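Side-chain contacts in B-129 (Sulfolobus virus 1, PDB 2WBT), which is essential for virus function, carries two zinc-binding fingers of the C2H2 type and probably binds DNA: residues K30-L35 and R41-I46; C77-M82 and D114-H119; C106-T111 and C121-I126. One frame throughout, in Å; residues are numbered along the deposited sequence.

Contact 1: K30-L35 and R41-I46; sequences KRYHQL and RLIRAI
Ile43 reaches across with the end of its side chain, CD1, and meets both Leu35 and Tyr32. Its closer partner is a methyl: CD1 of Leu35 lies 3.5 Å from CD1 of Ile43. The two side chains cross at about a right angle. CD1 of Ile43 also approaches the ring of Tyr32, 4.0 Å from CE2, and comes in obliquely. Here the two side chains run antiparallel, side by side. The torsions explain this reach. CG1 of Ile43 is anti to the carbonyl carbon (chi1 -69°), and chi2 is extended, so CD1 is the atom that arrives first. CB of Ile43 already points toward 30-35. Tyr32 is different: its CB is not directed at the helix, and the outer part of the ring closes the distance.

The contact is apolar, with no hydrogen bond between the two segments. All three side chains are buried. The turn after helix 26-32 helps to place Leu35, whose backbone N donates to Tyr32 O at 3.1 Å. Lys40, in the next helix, also touches both Tyr32 and Leu35. The second subunit packs on the same core: its Ile20 lies on Tyr32 and its Leu57 on Ile43. The three residues therefore belong to a packing core to which both chains contribute. Within the chain, the arrangement is that of two consecutive helices, 26-32 and 37-52, joined by a short turn and packed through a small apolar cluster, far from both zinc ions.

Contact 2: C77-M82 and D114-H119; sequences CPLCLM and DSALDH. With ZN (zinc ion), chain C; ZN (zinc ion), chain D.
Ala116 turns its CB toward 77-82 and meets the Leu79 side chain, 4.2 Å from CD2. CD2 of Leu79 also lies 4.0 Å from Ala116 O, so Leu79 rests partly on helix backbone. Next comes Leu117, whose CD2 does most of the touching. CD2 of Leu117 lies 3.7 Å from CG of Leu79 and is also close to CD1 of Leu79. CB of Leu117 is not aimed across; with CG anti to the carbonyl carbon (chi1 -83°), the branch bends in to make the contact. CD2 of Leu117 also lies 4.4 Å from CD of Pro78.

The facing loop is the CxxC zinc knuckle of the first finger, and Pro78 and Leu79 lie between its two cysteines. Cys77 SG and Cys80 SG bind the zinc at 2.3 and 2.2 Å; His93 and Glu98 complete the site. The helix is that of the second finger, so the leucines pack one finger on the other. Ile94 of the first finger's helix also touches Leu117. Further along, past Asp118, His119 leaves the interface: NE2 binds the other zinc at 2.0 Å, with Cys103, Cys106 and His124 as the remaining ligands.

Contact 3: C106-T111 and C121-I126; sequences CKKEFT and CKKHNI. With ZN (zinc ion), chain D.
The zinc site of the second C2H2 finger brings these segments together: Cys106 closes its CxxC knuckle, and His124 is the ligand that follows its helix. Both grip the same zinc ion, Cys106 through SG at 2.1 Å and His124 through NE2 at 2.2 Å. Cys103 and His119 supply the other two ligands. Coordination by NE2 points the imidazole edge at the metal and at the cysteine. CB of Cys106 lies at that edge, near the ring plane, 3.6 Å from NE2 of His124. The sulfur is also at the edge. It sits 4.7 Å from the centroid of the His124 ring, along a line 80° off the ring normal, so it does not stack on a face. Held between its backbone N and carbonyl carbon, SG of Cys106 is turned to the zinc.

The His119 ring meets that of His124 with the planes at about 75°, so the two ring planes stand steeply to one another. Cys121, in the last turn of the helix, forms a disulfide with Cys127 of the same chain. The Asn125 side chain bonds Cys127 O of the second subunit through ND2, and Lys70 NZ of the second subunit through OD1.

Near the surface, the exposed Lys108 and Lys123 bring their side-chain ends together. In the conformer described, their NZ atoms are 4.0 Å apart. Lys108 has a second conformer, so this meeting of like charges is doubtful. The backbone of Lys108 has a role at the knuckle: its N donates a weak hydrogen bond to the zinc-bound SG of Cys106, 3.5 Å long, with an angle of 142° at the hydrogen.

From the N terminus, contact 1 comes first. It closes the short turn between helices 26-32 and 37-52, and is complete before the others begin. Contact 2 opens in the knuckle of the first finger and closes a long loop onto helix 113-122. Contact 3 opens inside that loop and closes beyond it, so the two cross. Contact 3 joins the second finger's knuckle to the residues just past its helix. Contacts 2 and 3 share helix 113-122 and one zinc ion, and their centres are about 8 Å apart. Contact 1 lies about 32 Å from each, centre to centre, on the opposite side of the chain's centre. Contacts 1 and 3 both touch the second subunit.

Contact 1: K30-L35 and R41-I46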
ATOM      1  N   LYS A  30      12.165  21.503  -1.502  1.00 36.85           N
ATOM      2  CA  LYS A  30      13.424  21.384  -0.765  1.00 36.77           C
ATOM      3  C   LYS A  30      13.423  20.137   0.117  1.00 36.64           C
ATOM      4  O   LYS A  30      14.439  19.454   0.239  1.00 36.64           O
ATOM      5  CB  LYS A  30      13.659  22.629   0.094  1.00 36.78           C
ATOM      6  CG  LYS A  30      13.836  23.910  -0.712  1.00 36.82           C
ATOM      7  CD  LYS A  30      13.900  25.141   0.181  1.00 36.85           C
ATOM      8  CE  LYS A  30      15.256  25.284   0.856  1.00 36.87           C
ATOM      9  NZ  LYS A  30      15.287  26.430   1.805  1.00 36.87           N
ATOM     10  N   ARG A  31      12.273  19.855   0.725  1.00 36.47           N
ATOM     11  CA  ARG A  31      12.093  18.667   1.563  1.00 36.32           C
ATOM     12  C   ARG A  31      12.168  17.366   0.753  1.00 36.11           C
ATOM     13  O   ARG A  31      12.493  16.314   1.305  1.00 36.10           O
ATOM     14  CB  ARG A  31      10.760  18.743   2.318  1.00 36.35           C
ATOM     15  CG  ARG A  31      10.642  17.779   3.493  1.00 36.45           C
ATOM     16  CD  ARG A  31       9.285  17.872   4.187  1.00 36.57           C
ATOM     17  NE  ARG A  31       9.064  19.165   4.841  1.00 36.67           N
ATOM     18  CZ  ARG A  31       8.167  19.396   5.800  1.00 36.76           C
ATOM     19  NH1 ARG A  31       7.385  18.422   6.258  1.00 36.79           N
ATOM     20  NH2 ARG A  31       8.057  20.615   6.316  1.00 36.79           N
ATOM     21  N   TYR A  32      11.868  17.440  -0.544  1.00 35.83           N
ATOM     22  CA  TYR A  32      12.003  16.281  -1.431  1.00 35.61           C
ATOM     23  C   TYR A  32      13.471  15.988  -1.743  1.00 35.37           C
ATOM     24  O   TYR A  32      13.903  14.836  -1.687  1.00 35.35           O
ATOM     25  CB  TYR A  32      11.227  16.473  -2.735  1.00 35.61           C
ATOM     26  CG  TYR A  32      11.449  15.339  -3.713  1.00 35.62           C
ATOM     27  CD1 TYR A  32      12.466  15.403  -4.663  1.00 35.62           C
ATOM     28  CD2 TYR A  32      10.666  14.190  -3.668  1.00 35.62           C
ATOM     29  CE1 TYR A  32      12.688  14.361  -5.552  1.00 35.62           C
ATOM     30  CE2 TYR A  32      10.879  13.140  -4.555  1.00 35.62           C
ATOM     31  CZ  TYR A  32      11.890  13.233  -5.493  1.00 35.62           C
ATOM     32  OH  TYR A  32      12.105  12.198  -6.375  1.00 35.62           O
ATOM     33  N   HIS A  33      14.231  17.030  -2.077  1.00 35.06           N
ATOM     34  CA  HIS A  33      15.676  16.895  -2.303  1.00 34.81           C
ATOM     35  C   HIS A  33      16.465  16.874  -0.982  1.00 34.53           C
ATOM     36  O   HIS A  33      17.682  17.070  -0.970  1.00 34.52           O
ATOM     37  CB  HIS A  33      16.187  18.000  -3.236  1.00 34.82           C
ATOM     38  CG  HIS A  33      15.694  17.873  -4.645  1.00 34.85           C
ATOM     39  ND1 HIS A  33      14.476  18.374  -5.054  1.00 34.87           N
ATOM     40  CD2 HIS A  33      16.250  17.300  -5.739  1.00 34.87           C
ATOM     41  CE1 HIS A  33      14.304  18.116  -6.338  1.00 34.88           C
ATOM     42  NE2 HIS A  33      15.367  17.465  -6.778  1.00 34.88           N
ATOM     43  N   GLN A  34      15.754  16.644   0.122  1.00 34.19           N
ATOM     44  CA  GLN A  34      16.355  16.351   1.421  1.00 33.91           C
ATOM     45  C   GLN A  34      16.162  14.873   1.780  1.00 33.64           C
ATOM     46  O   GLN A  34      16.695  14.399   2.786  1.00 33.62           O
ATOM     47  CB  GLN A  34      15.723  17.237   2.497  1.00 33.91           C
ATOM     48  CG  GLN A  34      16.681  17.687   3.587  1.00 33.91           C
ATOM     49  CD  GLN A  34      16.127  18.840   4.403  1.00 33.91           C
ATOM     50  OE1 GLN A  34      16.752  19.894   4.512  1.00 33.91           O
ATOM     51  NE2 GLN A  34      14.942  18.647   4.969  1.00 33.91           N
ATOM     52  N   LEU A  35      15.397  14.157   0.956  1.00 33.29           N
ATOM     53  CA  LEU A  35      15.182  12.725   1.134  1.00 33.02           C
ATOM     54  C   LEU A  35      16.430  11.966   0.704  1.00 32.76           C
ATOM     55  O   LEU A  35      17.180  12.429  -0.157  1.00 32.74           O
ATOM     56  CB  LEU A  35      13.987  12.247   0.301  1.00 33.02           C
ATOM     57  CG  LEU A  35      12.639  12.934   0.540  1.00 33.01           C
ATOM     58  CD1 LEU A  35      11.633  12.522  -0.526  1.00 33.00           C
ATOM     59  CD2 LEU A  35      12.111  12.616   1.930  1.00 33.00           C
ATOM     60  N   ARG A  41      13.647   6.514  -4.246  1.00 28.76           N
ATOM     61  CA  ARG A  41      13.424   5.265  -4.978  1.00 28.52           C
ATOM     62  C   ARG A  41      12.057   4.663  -4.643  1.00 28.25           C
ATOM     63  O   ARG A  41      11.327   4.230  -5.536  1.00 28.23           O
ATOM     64  CB  ARG A  41      14.525   4.246  -4.669  1.00 28.54           C
ATOM     65  CG  ARG A  41      14.545   3.074  -5.644  1.00 28.64           C
ATOM     66  CD  ARG A  41      15.456   1.933  -5.200  1.00 28.77           C
ATOM     67  NE  ARG A  41      15.027   1.285  -3.958  1.00 28.89           N
ATOM     68  CZ  ARG A  41      13.948   0.512  -3.823  1.00 29.01           C
ATOM     69  NH1 ARG A  41      13.133   0.278  -4.849  1.00 29.04           N
ATOM     70  NH2 ARG A  41      13.668  -0.029  -2.640  1.00 29.04           N
ATOM     71  N   LEU A  42      11.728   4.633  -3.353  1.00 27.91           N
ATOM     72  CA  LEU A  42      10.430   4.134  -2.882  1.00 27.64           C
ATOM     73  C   LEU A  42       9.257   4.951  -3.425  1.00 27.39           C
ATOM     74  O   LEU A  42       8.219   4.388  -3.778  1.00 27.37           O
ATOM     75  CB  LEU A  42      10.375   4.129  -1.349  1.00 27.63           C
ATOM     76  CG  LEU A  42      11.273   3.116  -0.632  1.00 27.62           C
ATOM     77  CD1 LEU A  42      11.370   3.443   0.852  1.00 27.60           C
ATOM     78  CD2 LEU A  42      10.764   1.698  -0.839  1.00 27.60           C
ATOM     79  N   ILE A  43       9.421   6.272  -3.481  1.00 27.09           N
ATOM     80  CA  ILE A  43       8.380   7.160  -4.009  1.00 26.86           C
ATOM     81  C   ILE A  43       8.112   6.860  -5.483  1.00 26.65           C
ATOM     82  O   ILE A  43       6.963   6.850  -5.926  1.00 26.63           O
ATOM     83  CB  ILE A  43       8.757   8.651  -3.841  1.00 26.86           C
ATOM     84  CG1 ILE A  43       8.744   9.040  -2.362  1.00 26.85           C
ATOM     85  CG2 ILE A  43       7.787   9.545  -4.605  1.00 26.86           C
ATOM     86  CD1 ILE A  43       9.268  10.435  -2.093  1.00 26.84           C
ATOM     87  N   ARG A  44       9.182   6.609  -6.230  1.00 26.40           N
ATOM     88  CA  ARG A  44       9.084   6.231  -7.639  1.00 26.21           C
ATOM     89  C   ARG A  44       8.411   4.868  -7.801  1.00 26.04           C
ATOM     90  O   ARG A  44       7.546   4.695  -8.659  1.00 26.03           O
ATOM     91  CB  ARG A  44      10.477   6.199  -8.260  1.00 26.20           C
ATOM     92  CG  ARG A  44      10.507   6.193  -9.781  1.00 26.19           C
ATOM     93  CD  ARG A  44      11.860   5.730 -10.321  1.00 26.19           C
ATOM     94  NE  ARG A  44      12.992   6.152  -9.491  1.00 26.19           N
ATOM     95  CZ  ARG A  44      14.273   6.014  -9.822  1.00 26.19           C
ATOM     96  NH1 ARG A  44      14.625   5.471 -10.983  1.00 26.19           N
ATOM     97  NH2 ARG A  44      15.212   6.432  -8.980  1.00 26.19           N
ATOM     98  N   ALA A  45       8.814   3.910  -6.969  1.00 25.85           N
ATOM     99  CA  ALA A  45       8.259   2.550  -7.000  1.00 25.70           C
ATOM    100  C   ALA A  45       6.751   2.534  -6.747  1.00 25.57           C
ATOM    101  O   ALA A  45       6.016   1.790  -7.400  1.00 25.55           O
ATOM    102  CB  ALA A  45       8.971   1.667  -5.983  1.00 25.69           C
ATOM    103  N   ILE A  46       6.302   3.350  -5.795  1.00 25.42           N
ATOM    104  CA  ILE A  46       4.873   3.501  -5.505  1.00 25.31           C
ATOM    105  C   ILE A  46       4.140   4.111  -6.696  1.00 25.22           C
ATOM    106  O   ILE A  46       3.099   3.605  -7.115  1.00 25.21           O
ATOM    107  CB  ILE A  46       4.627   4.389  -4.264  1.00 25.30           C
ATOM    108  CG1 ILE A  46       5.053   3.660  -2.991  1.00 25.29           C
ATOM    109  CG2 ILE A  46       3.152   4.756  -4.148  1.00 25.30           C
ATOM    110  CD1 ILE A  46       5.060   4.540  -1.759  1.00 25.28           C
TER

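Contact 2: C77-M82 and D114-H119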
ATOM      1  N   CYS A  77      -9.554  -2.323  13.594  1.00 23.19           N
ATOM      2  CA  CYS A  77     -10.621  -3.046  12.909  1.00 23.80           C
ATOM      3  C   CYS A  77     -10.538  -2.794  11.400  1.00 22.96           C
ATOM      4  O   CYS A  77     -10.531  -1.642  10.964  1.00 22.39           O
ATOM      5  CB  CYS A  77     -11.984  -2.597  13.432  1.00 24.68           C
ATOM      6  SG  CYS A  77     -13.375  -3.496  12.747  1.00 26.66           S
ATOM      7  N   PRO A  78     -10.493  -3.867  10.592  1.00 22.77           N
ATOM      8  CA  PRO A  78     -10.368  -3.689   9.145  1.00 22.68           C
ATOM      9  C   PRO A  78     -11.564  -2.982   8.509  1.00 22.66           C
ATOM     10  O   PRO A  78     -11.390  -2.239   7.545  1.00 22.65           O
ATOM     11  CB  PRO A  78     -10.256  -5.128   8.621  1.00 22.66           C
ATOM     12  CG  PRO A  78      -9.887  -5.949   9.804  1.00 22.68           C
ATOM     13  CD  PRO A  78     -10.559  -5.292  10.953  1.00 22.74           C
ATOM     14  N   LEU A  79     -12.758  -3.208   9.052  1.00 22.68           N
ATOM     15  CA  LEU A  79     -13.978  -2.634   8.485  1.00 22.72           C
ATOM     16  C   LEU A  79     -14.152  -1.144   8.796  1.00 22.88           C
ATOM     17  O   LEU A  79     -14.563  -0.387   7.915  1.00 22.85           O
ATOM     18  CB  LEU A  79     -15.209  -3.422   8.941  1.00 22.69           C
ATOM     19  CG  LEU A  79     -15.204  -4.930   8.662  1.00 22.63           C
ATOM     20  CD1 LEU A  79     -16.500  -5.560   9.150  1.00 22.60           C
ATOM     21  CD2 LEU A  79     -14.991  -5.223   7.182  1.00 22.60           C
ATOM     22  N   CYS A  80     -13.850  -0.715  10.021  1.00 23.03           N
ATOM     23  CA  CYS A  80     -13.960   0.716  10.352  1.00 23.84           C
ATOM     24  C   CYS A  80     -12.628   1.454  10.533  1.00 22.86           C
ATOM     25  O   CYS A  80     -12.613   2.688  10.546  1.00 22.39           O
ATOM     26  CB  CYS A  80     -14.867   0.944  11.566  1.00 24.76           C
ATOM     27  SG  CYS A  80     -14.184   0.320  13.190  1.00 27.57           S
ATOM     28  N   LEU A  81     -11.517   0.726  10.623  1.00 22.28           N
ATOM     29  CA  LEU A  81     -10.186   1.345  10.752  1.00 21.81           C
ATOM     30  C   LEU A  81     -10.009   2.176  12.020  1.00 21.42           C
ATOM     31  O   LEU A  81      -9.260   3.155  12.018  1.00 21.40           O
ATOM     32  CB  LEU A  81      -9.865   2.217   9.527  1.00 21.82           C
ATOM     33  CG  LEU A  81      -9.726   1.483   8.195  1.00 21.79           C
ATOM     34  CD1 LEU A  81      -9.562   2.484   7.062  1.00 21.79           C
ATOM     35  CD2 LEU A  81      -8.555   0.510   8.226  1.00 21.78           C
ATOM     36  N   MET A  82     -10.711   1.796  13.092  0.50 21.18           N
ATOM     37  CA  MET A  82     -10.617   2.497  14.377  0.50 20.96           C
ATOM     38  C   MET A  82      -9.746   1.704  15.357  0.50 20.77           C
ATOM     39  O   MET A  82      -9.948   0.500  15.531  0.50 20.75           O
ATOM     40  CB  MET A  82     -12.002   2.739  14.982  0.50 20.95           C
ATOM     41  CG  MET A  82     -12.913   3.670  14.173  0.50 20.94           C
ATOM     42  SD  MET A  82     -12.280   5.335  13.864  0.50 20.94           S
ATOM     43  CE  MET A  82     -11.559   5.150  12.239  0.50 20.94           C
ATOM     44  N   ASP A 114     -19.406 -10.698   9.281  1.00 24.97           N
ATOM     45  CA  ASP A 114     -18.394 -11.759   9.341  1.00 25.00           C
ATOM     46  C   ASP A 114     -17.967 -12.209   7.938  1.00 25.01           C
ATOM     47  O   ASP A 114     -16.806 -12.559   7.726  1.00 25.01           O
ATOM     48  CB  ASP A 114     -18.906 -12.957  10.148  1.00 25.00           C
ATOM     49  CG  ASP A 114     -18.863 -12.716  11.647  1.00 25.02           C
ATOM     50  OD1 ASP A 114     -19.930 -12.778  12.294  1.00 25.03           O
ATOM     51  OD2 ASP A 114     -17.761 -12.458  12.179  1.00 25.03           O
ATOM     52  N   SER A 115     -18.906 -12.207   6.992  1.00 25.03           N
ATOM     53  CA  SER A 115     -18.589 -12.472   5.584  1.00 25.03           C
ATOM     54  C   SER A 115     -17.783 -11.316   4.991  1.00 25.03           C
ATOM     55  O   SER A 115     -16.915 -11.524   4.142  1.00 25.03           O
ATOM     56  CB  SER A 115     -19.863 -12.685   4.766  1.00 25.03           C
ATOM     57  OG  SER A 115     -20.653 -13.727   5.309  1.00 25.04           O
ATOM     58  N   ALA A 116     -18.087 -10.100   5.441  1.00 25.02           N
ATOM     59  CA  ALA A 116     -17.308  -8.915   5.082  1.00 25.02           C
ATOM     60  C   ALA A 116     -15.882  -9.002   5.632  1.00 25.01           C
ATOM     61  O   ALA A 116     -14.932  -8.581   4.972  1.00 25.00           O
ATOM     62  CB  ALA A 116     -17.993  -7.655   5.592  1.00 25.02           C
ATOM     63  N   LEU A 117     -15.742  -9.547   6.842  1.00 24.99           N
ATOM     64  CA  LEU A 117     -14.425  -9.752   7.462  1.00 24.98           C
ATOM     65  C   LEU A 117     -13.571 -10.750   6.686  1.00 24.97           C
ATOM     66  O   LEU A 117     -12.431 -10.448   6.324  1.00 24.97           O
ATOM     67  CB  LEU A 117     -14.558 -10.236   8.914  1.00 24.98           C
ATOM     68  CG  LEU A 117     -14.794  -9.195  10.011  1.00 24.98           C
ATOM     69  CD1 LEU A 117     -14.753  -9.857  11.380  1.00 24.98           C
ATOM     70  CD2 LEU A 117     -13.785  -8.054   9.939  1.00 24.97           C
ATOM     71  N   ASP A 118     -14.123 -11.938   6.447  1.00 24.95           N
ATOM     72  CA  ASP A 118     -13.418 -12.992   5.707  1.00 24.94           C
ATOM     73  C   ASP A 118     -12.973 -12.489   4.342  1.00 24.93           C
ATOM     74  O   ASP A 118     -11.883 -12.823   3.876  1.00 24.93           O
ATOM     75  CB  ASP A 118     -14.303 -14.230   5.513  1.00 24.95           C
ATOM     76  CG  ASP A 118     -14.783 -14.830   6.824  1.00 24.96           C
ATOM     77  OD1 ASP A 118     -14.179 -14.545   7.881  1.00 24.97           O
ATOM     78  OD2 ASP A 118     -15.770 -15.594   6.795  1.00 24.98           O
ATOM     79  N   HIS A 119     -13.825 -11.688   3.706  1.00 24.91           N
ATOM     80  CA  HIS A 119     -13.511 -11.112   2.396  1.00 24.95           C
ATOM     81  C   HIS A 119     -12.313 -10.165   2.450  1.00 25.26           C
ATOM     82  O   HIS A 119     -11.402 -10.269   1.624  1.00 25.25           O
ATOM     83  CB  HIS A 119     -14.731 -10.389   1.811  1.00 24.78           C
ATOM     84  CG  HIS A 119     -14.393  -9.417   0.721  1.00 24.29           C
ATOM     85  ND1 HIS A 119     -14.242  -9.785  -0.608  1.00 23.56           N
ATOM     86  CD2 HIS A 119     -14.202  -8.075   0.770  1.00 23.88           C
ATOM     87  CE1 HIS A 119     -13.958  -8.712  -1.326  1.00 23.47           C
ATOM     88  NE2 HIS A 119     -13.927  -7.660  -0.513  1.00 23.52           N
TER
HETATM   89 ZN    ZN C1130     -14.954  -1.784  12.994  1.00 48.26          ZN
HETATM   90 ZN    ZN D1131     -13.298  -5.737  -0.775  1.00 38.91          ZN

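Contact 3: C106-T111 and C121-I126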
ATOM      1  N   CYS A 106     -13.065  -2.517  -1.531  1.00 25.78           N
ATOM      2  CA  CYS A 106     -13.626  -2.801  -2.867  1.00 25.88           C
ATOM      3  C   CYS A 106     -15.116  -2.490  -3.026  1.00 25.84           C
ATOM      4  O   CYS A 106     -15.618  -2.461  -4.148  1.00 25.74           O
ATOM      5  CB  CYS A 106     -13.371  -4.256  -3.255  1.00 25.87           C
ATOM      6  SG  CYS A 106     -14.506  -5.435  -2.506  1.00 26.14           S
ATOM      7  N   LYS A 107     -15.818  -2.285  -1.914  1.00 25.87           N
ATOM      8  CA  LYS A 107     -17.229  -1.866  -1.938  1.00 25.87           C
ATOM      9  C   LYS A 107     -18.213  -2.975  -2.313  1.00 25.83           C
ATOM     10  O   LYS A 107     -19.335  -2.698  -2.748  1.00 25.83           O
ATOM     11  CB  LYS A 107     -17.421  -0.661  -2.867  1.00 25.88           C
ATOM     12  CG  LYS A 107     -16.598   0.534  -2.464  1.00 25.89           C
ATOM     13  CD  LYS A 107     -17.209   1.214  -1.255  1.00 25.90           C
ATOM     14  CE  LYS A 107     -16.178   1.989  -0.465  1.00 25.90           C
ATOM     15  NZ  LYS A 107     -16.801   3.079   0.335  1.00 25.90           N
ATOM     16  N   LYS A 108     -17.785  -4.215  -2.112  0.50 25.79           N
ATOM     17  CA  LYS A 108     -18.615  -5.386  -2.344  0.50 25.76           C
ATOM     18  C   LYS A 108     -19.467  -5.646  -1.103  0.50 25.69           C
ATOM     19  O   LYS A 108     -19.008  -5.420   0.018  0.50 25.69           O
ATOM     20  CB  LYS A 108     -17.720  -6.584  -2.634  0.50 25.77           C
ATOM     21  CG  LYS A 108     -18.455  -7.827  -3.047  0.50 25.80           C
ATOM     22  CD  LYS A 108     -17.517  -9.006  -3.100  0.50 25.84           C
ATOM     23  CE  LYS A 108     -18.281 -10.265  -2.925  0.50 25.86           C
ATOM     24  NZ  LYS A 108     -17.407 -11.465  -3.114  0.50 25.86           N
ATOM     25  N   GLU A 109     -20.696  -6.126  -1.298  1.00 25.62           N
ATOM     26  CA  GLU A 109     -21.650  -6.264  -0.184  1.00 25.50           C
ATOM     27  C   GLU A 109     -21.912  -7.716   0.226  1.00 25.35           C
ATOM     28  O   GLU A 109     -21.702  -8.641  -0.560  1.00 25.35           O
ATOM     29  CB  GLU A 109     -22.965  -5.556  -0.532  1.00 25.49           C
ATOM     30  CG  GLU A 109     -23.599  -4.849   0.664  1.00 25.51           C
ATOM     31  CD  GLU A 109     -24.916  -4.169   0.340  1.00 25.52           C
ATOM     32  OE1 GLU A 109     -25.231  -3.996  -0.855  1.00 25.53           O
ATOM     33  OE2 GLU A 109     -25.638  -3.800   1.290  1.00 25.52           O
ATOM     34  N   PHE A 110     -22.362  -7.897   1.470  1.00 25.19           N
ATOM     35  CA  PHE A 110     -22.495  -9.230   2.076  1.00 25.06           C
ATOM     36  C   PHE A 110     -23.727  -9.399   2.967  1.00 24.99           C
ATOM     37  O   PHE A 110     -24.392  -8.428   3.332  1.00 24.98           O
ATOM     38  CB  PHE A 110     -21.240  -9.558   2.890  1.00 25.03           C
ATOM     39  CG  PHE A 110     -19.973  -9.477   2.093  1.00 24.94           C
ATOM     40  CD1 PHE A 110     -19.259  -8.290   2.022  1.00 24.87           C
ATOM     41  CD2 PHE A 110     -19.507 -10.579   1.394  1.00 24.86           C
ATOM     42  CE1 PHE A 110     -18.098  -8.204   1.278  1.00 24.83           C
ATOM     43  CE2 PHE A 110     -18.343 -10.500   0.649  1.00 24.83           C
ATOM     44  CZ  PHE A 110     -17.642  -9.308   0.589  1.00 24.82           C
ATOM     45  N   THR A 111     -24.012 -10.656   3.302  1.00 24.92           N
ATOM     46  CA  THR A 111     -25.105 -11.018   4.205  1.00 24.87           C
ATOM     47  C   THR A 111     -24.783 -10.596   5.633  1.00 24.85           C
ATOM     48  O   THR A 111     -25.575  -9.912   6.288  1.00 24.84           O
ATOM     49  CB  THR A 111     -25.341 -12.545   4.202  1.00 24.86           C
ATOM     50  OG1 THR A 111     -25.604 -12.989   2.866  1.00 24.86           O
ATOM     51  CG2 THR A 111     -26.518 -12.915   5.098  1.00 24.86           C
ATOM     52  N   CYS A 121      -9.957 -10.140   4.491  1.00 26.68           N
ATOM     53  CA  CYS A 121      -8.765 -10.943   4.765  1.00 26.96           C
ATOM     54  C   CYS A 121      -8.356 -11.792   3.559  1.00 27.05           C
ATOM     55  O   CYS A 121      -7.177 -11.865   3.223  1.00 27.07           O
ATOM     56  CB  CYS A 121      -9.005 -11.857   5.967  1.00 27.04           C
ATOM     57  SG  CYS A 121      -7.596 -12.923   6.394  1.00 27.38           S
ATOM     58  N   LYS A 122      -9.325 -12.441   2.923  1.00 27.15           N
ATOM     59  CA  LYS A 122      -9.036 -13.353   1.809  1.00 27.21           C
ATOM     60  C   LYS A 122      -8.606 -12.648   0.529  1.00 27.20           C
ATOM     61  O   LYS A 122      -7.692 -13.113  -0.149  1.00 27.20           O
ATOM     62  CB  LYS A 122     -10.243 -14.231   1.494  1.00 27.24           C
ATOM     63  CG  LYS A 122     -10.390 -15.435   2.407  1.00 27.33           C
ATOM     64  CD  LYS A 122     -11.584 -16.316   2.027  1.00 27.42           C
ATOM     65  CE  LYS A 122     -12.759 -15.532   1.434  1.00 27.46           C
ATOM     66  NZ  LYS A 122     -14.038 -16.300   1.517  1.00 27.48           N
ATOM     67  N   LYS A 123      -9.274 -11.548   0.188  1.00 27.16           N
ATOM     68  CA  LYS A 123      -9.008 -10.856  -1.080  1.00 27.11           C
ATOM     69  C   LYS A 123      -8.338  -9.485  -0.944  1.00 27.01           C
ATOM     70  O   LYS A 123      -8.035  -8.852  -1.955  1.00 27.01           O
ATOM     71  CB  LYS A 123     -10.291 -10.762  -1.912  1.00 27.14           C
ATOM     72  CG  LYS A 123     -10.512 -12.004  -2.769  1.00 27.22           C
ATOM     73  CD  LYS A 123     -11.952 -12.175  -3.210  1.00 27.31           C
ATOM     74  CE  LYS A 123     -12.329 -11.210  -4.316  1.00 27.36           C
ATOM     75  NZ  LYS A 123     -13.727 -11.457  -4.771  1.00 27.38           N
ATOM     76  N   HIS A 124      -8.112  -9.023   0.285  1.00 26.88           N
ATOM     77  CA  HIS A 124      -7.322  -7.798   0.508  1.00 26.82           C
ATOM     78  C   HIS A 124      -6.180  -7.999   1.494  1.00 26.82           C
ATOM     79  O   HIS A 124      -5.338  -7.110   1.677  1.00 26.71           O
ATOM     80  CB  HIS A 124      -8.231  -6.658   0.951  1.00 26.83           C
ATOM     81  CG  HIS A 124      -9.341  -6.388  -0.012  1.00 27.01           C
ATOM     82  ND1 HIS A 124      -9.156  -5.665  -1.169  1.00 27.31           N
ATOM     83  CD2 HIS A 124     -10.638  -6.773  -0.010  1.00 27.16           C
ATOM     84  CE1 HIS A 124     -10.296  -5.601  -1.831  1.00 27.51           C
ATOM     85  NE2 HIS A 124     -11.213  -6.264  -1.150  1.00 27.25           N
ATOM     86  N   ASN A 125      -6.167  -9.180   2.108  1.00 27.12           N
ATOM     87  CA  ASN A 125      -5.100  -9.623   2.988  1.00 27.33           C
ATOM     88  C   ASN A 125      -4.918  -8.784   4.242  1.00 27.55           C
ATOM     89  O   ASN A 125      -3.807  -8.655   4.753  1.00 27.57           O
ATOM     90  CB  ASN A 125      -3.782  -9.707   2.220  1.00 27.33           C
ATOM     91  CG  ASN A 125      -3.029 -10.982   2.512  1.00 27.33           C
ATOM     92  OD1 ASN A 125      -2.481 -11.607   1.605  1.00 27.32           O
ATOM     93  ND2 ASN A 125      -3.002 -11.384   3.778  1.00 27.33           N
ATOM     94  N   ILE A 126      -6.013  -8.231   4.746  1.00 27.82           N
ATOM     95  CA  ILE A 126      -5.977  -7.502   6.005  1.00 28.04           C
ATOM     96  C   ILE A 126      -6.820  -8.279   7.004  1.00 28.25           C
ATOM     97  O   ILE A 126      -8.046  -8.327   6.902  1.00 28.27           O
ATOM     98  CB  ILE A 126      -6.459  -6.060   5.833  1.00 28.04           C
ATOM     99  CG1 ILE A 126      -5.521  -5.329   4.867  1.00 28.04           C
ATOM    100  CG2 ILE A 126      -6.504  -5.346   7.179  1.00 28.04           C
ATOM    101  CD1 ILE A 126      -5.809  -3.857   4.723  1.00 28.04           C
TER
HETATM  102 ZN    ZN D1131     -13.298  -5.737  -0.775  1.00 38.91          ZN